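Local coordinates for protein MAU2 chromatid cohesion factor homolog (Saccharomyces cerevisiae, PDB 4XDN) that forms a complex with SCC2 that is required for the cohesin complex to associate with chromosomes, and so takes part in sister chromatid cohesion, at residues Met450-Val464 with Leu475-Leu489. Numbering follows the deposited sequence.
Sequences MISLLNCYTVQAARV and LVEQCNKVWLQVEKL. With SO4 (sulfate ion), chain G.
With CG anti to the backbone N in both Tyr457 (chi1 178°) and Trp483 (chi1 -173°), the two rings swing to the same flank of the helix pair and meet there. Trp483 CE3 sits over the centre of one tyrosine face, 3.4 Å from Tyr457 CE2, with the planes inclined at 49°, an oblique aromatic pair. At the rim of the same ring, in its plane, lies Cys479 O, 3.5 Å from Tyr457 CE2. The hydroxyl, Tyr457 OH, is hydrogen-bonded to Ser512 OG of helix 499-513, and Trp483 also meets Trp509, which ties this flank to that helix. Cys479 is a knob among Tyr457, Gln460, Ala461 and Val464, with Cys479 SG 3.8 Å from Gln460 CB. Toward the other end, Leu453 is the reciprocal knob, held by Val482, Gln485, Val486 and Leu489; its CB lies 3.6 Å from Val486 CG2. Met450 lays CE 3.6 Å from Val486 O. Where the hairpin closes, Val464 CG2 presses tightly on Leu475 CB, at 3.5 Å. Helices 446-466 and 472-490 thus form an antiparallel helical hairpin, in which the axes of segments 450-464 and 475-489 come within 9.1 Å at closest approach. Apolar, aromatic and sulfur contacts join them, so packing shape, rather than polar pairing, probably sets the register of the two segments.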
# COMPACT_ATOMS: atom_id res chain seq x y z
N MET A 450 -16.23 -3.17 -1.03
CA MET A 450 -17.15 -3.37 0.07
C MET A 450 -17.86 -2.08 0.47
O MET A 450 -19.04 -2.10 0.81
CB MET A 450 -16.42 -3.96 1.27
CG MET A 450 -16.11 -5.45 1.11
SD MET A 450 -15.67 -6.27 2.65
CE MET A 450 -17.19 -6.02 3.59
N ILE A 451 -17.14 -0.96 0.43
CA ILE A 451 -17.77 0.34 0.64
C ILE A 451 -18.85 0.54 -0.41
O ILE A 451 -19.95 1.01 -0.10
CB ILE A 451 -16.74 1.50 0.56
CG1 ILE A 451 -15.79 1.44 1.76
CG2 ILE A 451 -17.44 2.86 0.51
CD1 ILE A 451 -14.61 2.39 1.67
N SER A 452 -18.54 0.16 -1.65
CA SER A 452 -19.49 0.28 -2.75
C SER A 452 -20.71 -0.61 -2.52
O SER A 452 -21.84 -0.21 -2.78
CB SER A 452 -18.82 -0.08 -4.07
OG SER A 452 -17.68 0.74 -4.31
N LEU A 453 -20.48 -1.82 -2.02
CA LEU A 453 -21.57 -2.78 -1.80
C LEU A 453 -22.45 -2.36 -0.63
O LEU A 453 -23.66 -2.56 -0.67
CB LEU A 453 -21.01 -4.18 -1.55
CG LEU A 453 -20.49 -4.94 -2.78
CD1 LEU A 453 -19.78 -6.22 -2.35
CD2 LEU A 453 -21.62 -5.26 -3.75
N LEU A 454 -21.84 -1.77 0.40
CA LEU A 454 -22.58 -1.36 1.58
C LEU A 454 -23.45 -0.15 1.30
O LEU A 454 -24.61 -0.09 1.72
CB LEU A 454 -21.62 -1.07 2.74
CG LEU A 454 -20.96 -2.29 3.39
CD1 LEU A 454 -19.90 -1.84 4.39
CD2 LEU A 454 -21.98 -3.18 4.08
N ASN A 455 -22.90 0.83 0.58
CA ASN A 455 -23.68 1.97 0.14
C ASN A 455 -24.80 1.51 -0.78
O ASN A 455 -25.92 2.00 -0.71
CB ASN A 455 -22.81 3.01 -0.57
CG ASN A 455 -21.96 3.82 0.38
OD1 ASN A 455 -22.38 4.14 1.49
ND2 ASN A 455 -20.76 4.17 -0.05
N CYS A 456 -24.48 0.56 -1.65
CA CYS A 456 -25.45 0.01 -2.59
C CYS A 456 -26.57 -0.70 -1.84
O CYS A 456 -27.74 -0.60 -2.22
CB CYS A 456 -24.77 -0.95 -3.57
SG CYS A 456 -25.86 -1.59 -4.86
N TYR A 457 -26.22 -1.41 -0.78
CA TYR A 457 -27.20 -2.11 0.04
C TYR A 457 -28.11 -1.10 0.75
O TYR A 457 -29.32 -1.28 0.82
CB TYR A 457 -26.51 -3.01 1.07
CG TYR A 457 -27.48 -3.73 1.99
CD1 TYR A 457 -27.90 -3.15 3.18
CD2 TYR A 457 -27.97 -4.99 1.66
CE1 TYR A 457 -28.78 -3.80 4.02
CE2 TYR A 457 -28.85 -5.65 2.50
CZ TYR A 457 -29.25 -5.06 3.67
OH TYR A 457 -30.13 -5.71 4.51
N THR A 458 -27.50 -0.05 1.28
CA THR A 458 -28.22 1.00 2.00
C THR A 458 -29.27 1.64 1.10
O THR A 458 -30.41 1.84 1.51
CB THR A 458 -27.25 2.08 2.53
OG1 THR A 458 -26.32 1.47 3.43
CG2 THR A 458 -28.00 3.19 3.25
N VAL A 459 -28.86 1.97 -0.12
CA VAL A 459 -29.77 2.56 -1.10
C VAL A 459 -30.92 1.62 -1.41
O VAL A 459 -32.08 2.01 -1.37
CB VAL A 459 -29.02 2.93 -2.40
CG1 VAL A 459 -29.99 3.30 -3.52
CG2 VAL A 459 -28.06 4.08 -2.13
N GLN A 460 -30.60 0.37 -1.72
CA GLN A 460 -31.61 -0.62 -2.09
C GLN A 460 -32.55 -0.89 -0.92
O GLN A 460 -33.76 -1.06 -1.12
CB GLN A 460 -30.96 -1.92 -2.55
CG GLN A 460 -30.13 -1.80 -3.83
CD GLN A 460 -30.99 -1.74 -5.09
OE1 GLN A 460 -32.02 -1.06 -5.12
NE2 GLN A 460 -30.56 -2.45 -6.12
N ALA A 461 -32.01 -0.92 0.29
CA ALA A 461 -32.81 -1.17 1.48
C ALA A 461 -33.74 0.00 1.76
O ALA A 461 -34.87 -0.17 2.21
CB ALA A 461 -31.92 -1.44 2.68
N ALA A 462 -33.25 1.21 1.49
CA ALA A 462 -34.05 2.41 1.63
C ALA A 462 -35.21 2.38 0.64
O ALA A 462 -36.32 2.83 0.95
CB ALA A 462 -33.21 3.65 1.41
N ARG A 463 -34.96 1.84 -0.54
CA ARG A 463 -35.98 1.78 -1.58
C ARG A 463 -37.01 0.69 -1.27
O ARG A 463 -38.20 0.88 -1.53
CB ARG A 463 -35.34 1.53 -2.94
CG ARG A 463 -34.56 2.73 -3.45
CD ARG A 463 -33.83 2.43 -4.75
NE ARG A 463 -33.11 3.61 -5.23
CZ ARG A 463 -32.44 3.66 -6.37
NH1 ARG A 463 -32.37 2.60 -7.17
NH2 ARG A 463 -31.82 4.78 -6.73
N VAL A 464 -36.56 -0.42 -0.71
CA VAL A 464 -37.48 -1.46 -0.25
C VAL A 464 -38.47 -0.87 0.74
O VAL A 464 -39.65 -1.24 0.76
CB VAL A 464 -36.73 -2.64 0.42
CG1 VAL A 464 -37.69 -3.52 1.23
CG2 VAL A 464 -36.01 -3.47 -0.63
N LEU A 475 -36.46 -5.38 -5.66
CA LEU A 475 -35.60 -4.69 -4.71
C LEU A 475 -35.08 -5.59 -3.58
O LEU A 475 -33.97 -5.38 -3.10
CB LEU A 475 -36.34 -3.49 -4.11
CG LEU A 475 -36.50 -2.30 -5.06
CD1 LEU A 475 -37.55 -1.33 -4.53
CD2 LEU A 475 -35.17 -1.59 -5.25
N VAL A 476 -35.86 -6.58 -3.17
CA VAL A 476 -35.46 -7.43 -2.04
C VAL A 476 -34.40 -8.46 -2.44
O VAL A 476 -33.43 -8.67 -1.72
CB VAL A 476 -36.67 -8.16 -1.40
CG1 VAL A 476 -37.54 -7.17 -0.64
CG2 VAL A 476 -37.49 -8.91 -2.43
N GLU A 477 -34.59 -9.10 -3.59
CA GLU A 477 -33.59 -9.99 -4.15
C GLU A 477 -32.23 -9.30 -4.27
O GLU A 477 -31.20 -9.88 -3.94
CB GLU A 477 -34.03 -10.51 -5.53
CG GLU A 477 -33.00 -11.36 -6.26
CD GLU A 477 -32.63 -12.62 -5.50
OE1 GLU A 477 -33.38 -13.02 -4.58
OE2 GLU A 477 -31.58 -13.22 -5.82
N GLN A 478 -32.25 -8.06 -4.75
CA GLN A 478 -31.02 -7.29 -4.89
C GLN A 478 -30.37 -7.04 -3.53
O GLN A 478 -29.15 -7.10 -3.40
CB GLN A 478 -31.29 -5.96 -5.60
CG GLN A 478 -31.63 -6.10 -7.08
CD GLN A 478 -30.50 -6.71 -7.88
OE1 GLN A 478 -29.33 -6.61 -7.51
NE2 GLN A 478 -30.85 -7.37 -8.98
N CYS A 479 -31.19 -6.77 -2.52
CA CYS A 479 -30.70 -6.63 -1.16
C CYS A 479 -30.02 -7.91 -0.70
O CYS A 479 -28.90 -7.88 -0.18
CB CYS A 479 -31.83 -6.27 -0.20
SG CYS A 479 -32.33 -4.53 -0.23
N ASN A 480 -30.69 -9.04 -0.91
CA ASN A 480 -30.15 -10.34 -0.52
C ASN A 480 -28.90 -10.68 -1.32
O ASN A 480 -27.94 -11.22 -0.77
CB ASN A 480 -31.21 -11.43 -0.70
CG ASN A 480 -32.52 -11.09 -0.01
OD1 ASN A 480 -33.60 -11.28 -0.57
ND2 ASN A 480 -32.43 -10.59 1.22
N LYS A 481 -28.92 -10.36 -2.61
CA LYS A 481 -27.77 -10.58 -3.48
C LYS A 481 -26.57 -9.77 -3.01
O LYS A 481 -25.49 -10.32 -2.77
CB LYS A 481 -28.13 -10.20 -4.92
CG LYS A 481 -26.98 -10.29 -5.92
CD LYS A 481 -27.31 -9.56 -7.22
CE LYS A 481 -26.20 -8.60 -7.62
NZ LYS A 481 -26.62 -7.66 -8.69
N VAL A 482 -26.76 -8.46 -2.89
CA VAL A 482 -25.69 -7.55 -2.48
C VAL A 482 -25.15 -7.93 -1.10
O VAL A 482 -23.95 -7.81 -0.84
CB VAL A 482 -26.18 -6.08 -2.47
CG1 VAL A 482 -25.20 -5.17 -1.72
CG2 VAL A 482 -26.38 -5.58 -3.89
N TRP A 483 -26.03 -8.38 -0.21
CA TRP A 483 -25.63 -8.68 1.16
C TRP A 483 -24.70 -9.88 1.23
O TRP A 483 -23.70 -9.85 1.95
CB TRP A 483 -26.85 -8.94 2.04
CG TRP A 483 -26.50 -9.09 3.48
CD1 TRP A 483 -26.40 -10.25 4.19
CD2 TRP A 483 -26.17 -8.03 4.39
NE1 TRP A 483 -26.04 -9.98 5.49
CE2 TRP A 483 -25.90 -8.63 5.64
CE3 TRP A 483 -26.09 -6.64 4.28
CZ2 TRP A 483 -25.55 -7.88 6.77
CZ3 TRP A 483 -25.74 -5.90 5.39
CH2 TRP A 483 -25.48 -6.52 6.62
N LEU A 484 -25.02 -10.94 0.49
CA LEU A 484 -24.17 -12.13 0.46
C LEU A 484 -22.78 -11.78 -0.05
O LEU A 484 -21.78 -12.34 0.40
CB LEU A 484 -24.80 -13.22 -0.41
CG LEU A 484 -26.01 -13.95 0.18
CD1 LEU A 484 -26.66 -14.81 -0.89
CD2 LEU A 484 -25.61 -14.80 1.37
N GLN A 485 -22.72 -10.85 -1.00
CA GLN A 485 -21.44 -10.39 -1.54
C GLN A 485 -20.63 -9.67 -0.46
O GLN A 485 -19.41 -9.80 -0.41
CB GLN A 485 -21.67 -9.47 -2.73
CG GLN A 485 -22.14 -10.19 -3.99
CD GLN A 485 -22.70 -9.26 -5.04
OE1 GLN A 485 -22.93 -8.07 -4.79
NE2 GLN A 485 -22.94 -9.79 -6.24
N VAL A 486 -21.32 -8.92 0.39
CA VAL A 486 -20.66 -8.22 1.49
C VAL A 486 -20.08 -9.21 2.49
O VAL A 486 -18.96 -9.05 2.96
CB VAL A 486 -21.64 -7.26 2.23
CG1 VAL A 486 -21.08 -6.82 3.58
CG2 VAL A 486 -21.95 -6.05 1.36
N GLU A 487 -20.86 -10.24 2.82
CA GLU A 487 -20.43 -11.25 3.78
C GLU A 487 -19.23 -12.03 3.26
O GLU A 487 -18.30 -12.33 4.01
CB GLU A 487 -21.58 -12.22 4.08
CG GLU A 487 -22.78 -11.58 4.77
CD GLU A 487 -22.47 -11.12 6.18
OE1 GLU A 487 -21.40 -11.48 6.71
OE2 GLU A 487 -23.31 -10.40 6.77
N LYS A 488 -19.24 -12.34 1.97
CA LYS A 488 -18.19 -13.14 1.35
C LYS A 488 -16.85 -12.41 1.37
O LYS A 488 -15.84 -12.99 1.77
CB LYS A 488 -18.57 -13.50 -0.09
CG LYS A 488 -17.58 -14.43 -0.78
CD LYS A 488 -18.27 -15.30 -1.81
CE LYS A 488 -17.31 -16.29 -2.44
NZ LYS A 488 -16.32 -15.62 -3.34
N LEU A 489 -16.85 -11.15 0.96
CA LEU A 489 -15.62 -10.36 0.93
C LEU A 489 -15.13 -10.06 2.34
O LEU A 489 -13.93 -10.09 2.61
CB LEU A 489 -15.84 -9.05 0.16
CG LEU A 489 -16.17 -9.19 -1.33
CD1 LEU A 489 -16.51 -7.83 -1.92
CD2 LEU A 489 -15.02 -9.83 -2.10
S SO4 G . -29.80 3.71 -10.05
O1 SO4 G . -29.09 4.13 -8.85
O2 SO4 G . -28.85 3.49 -11.14
O3 SO4 G . -30.53 2.48 -9.78
O4 SO4 G . -30.75 4.76 -10.44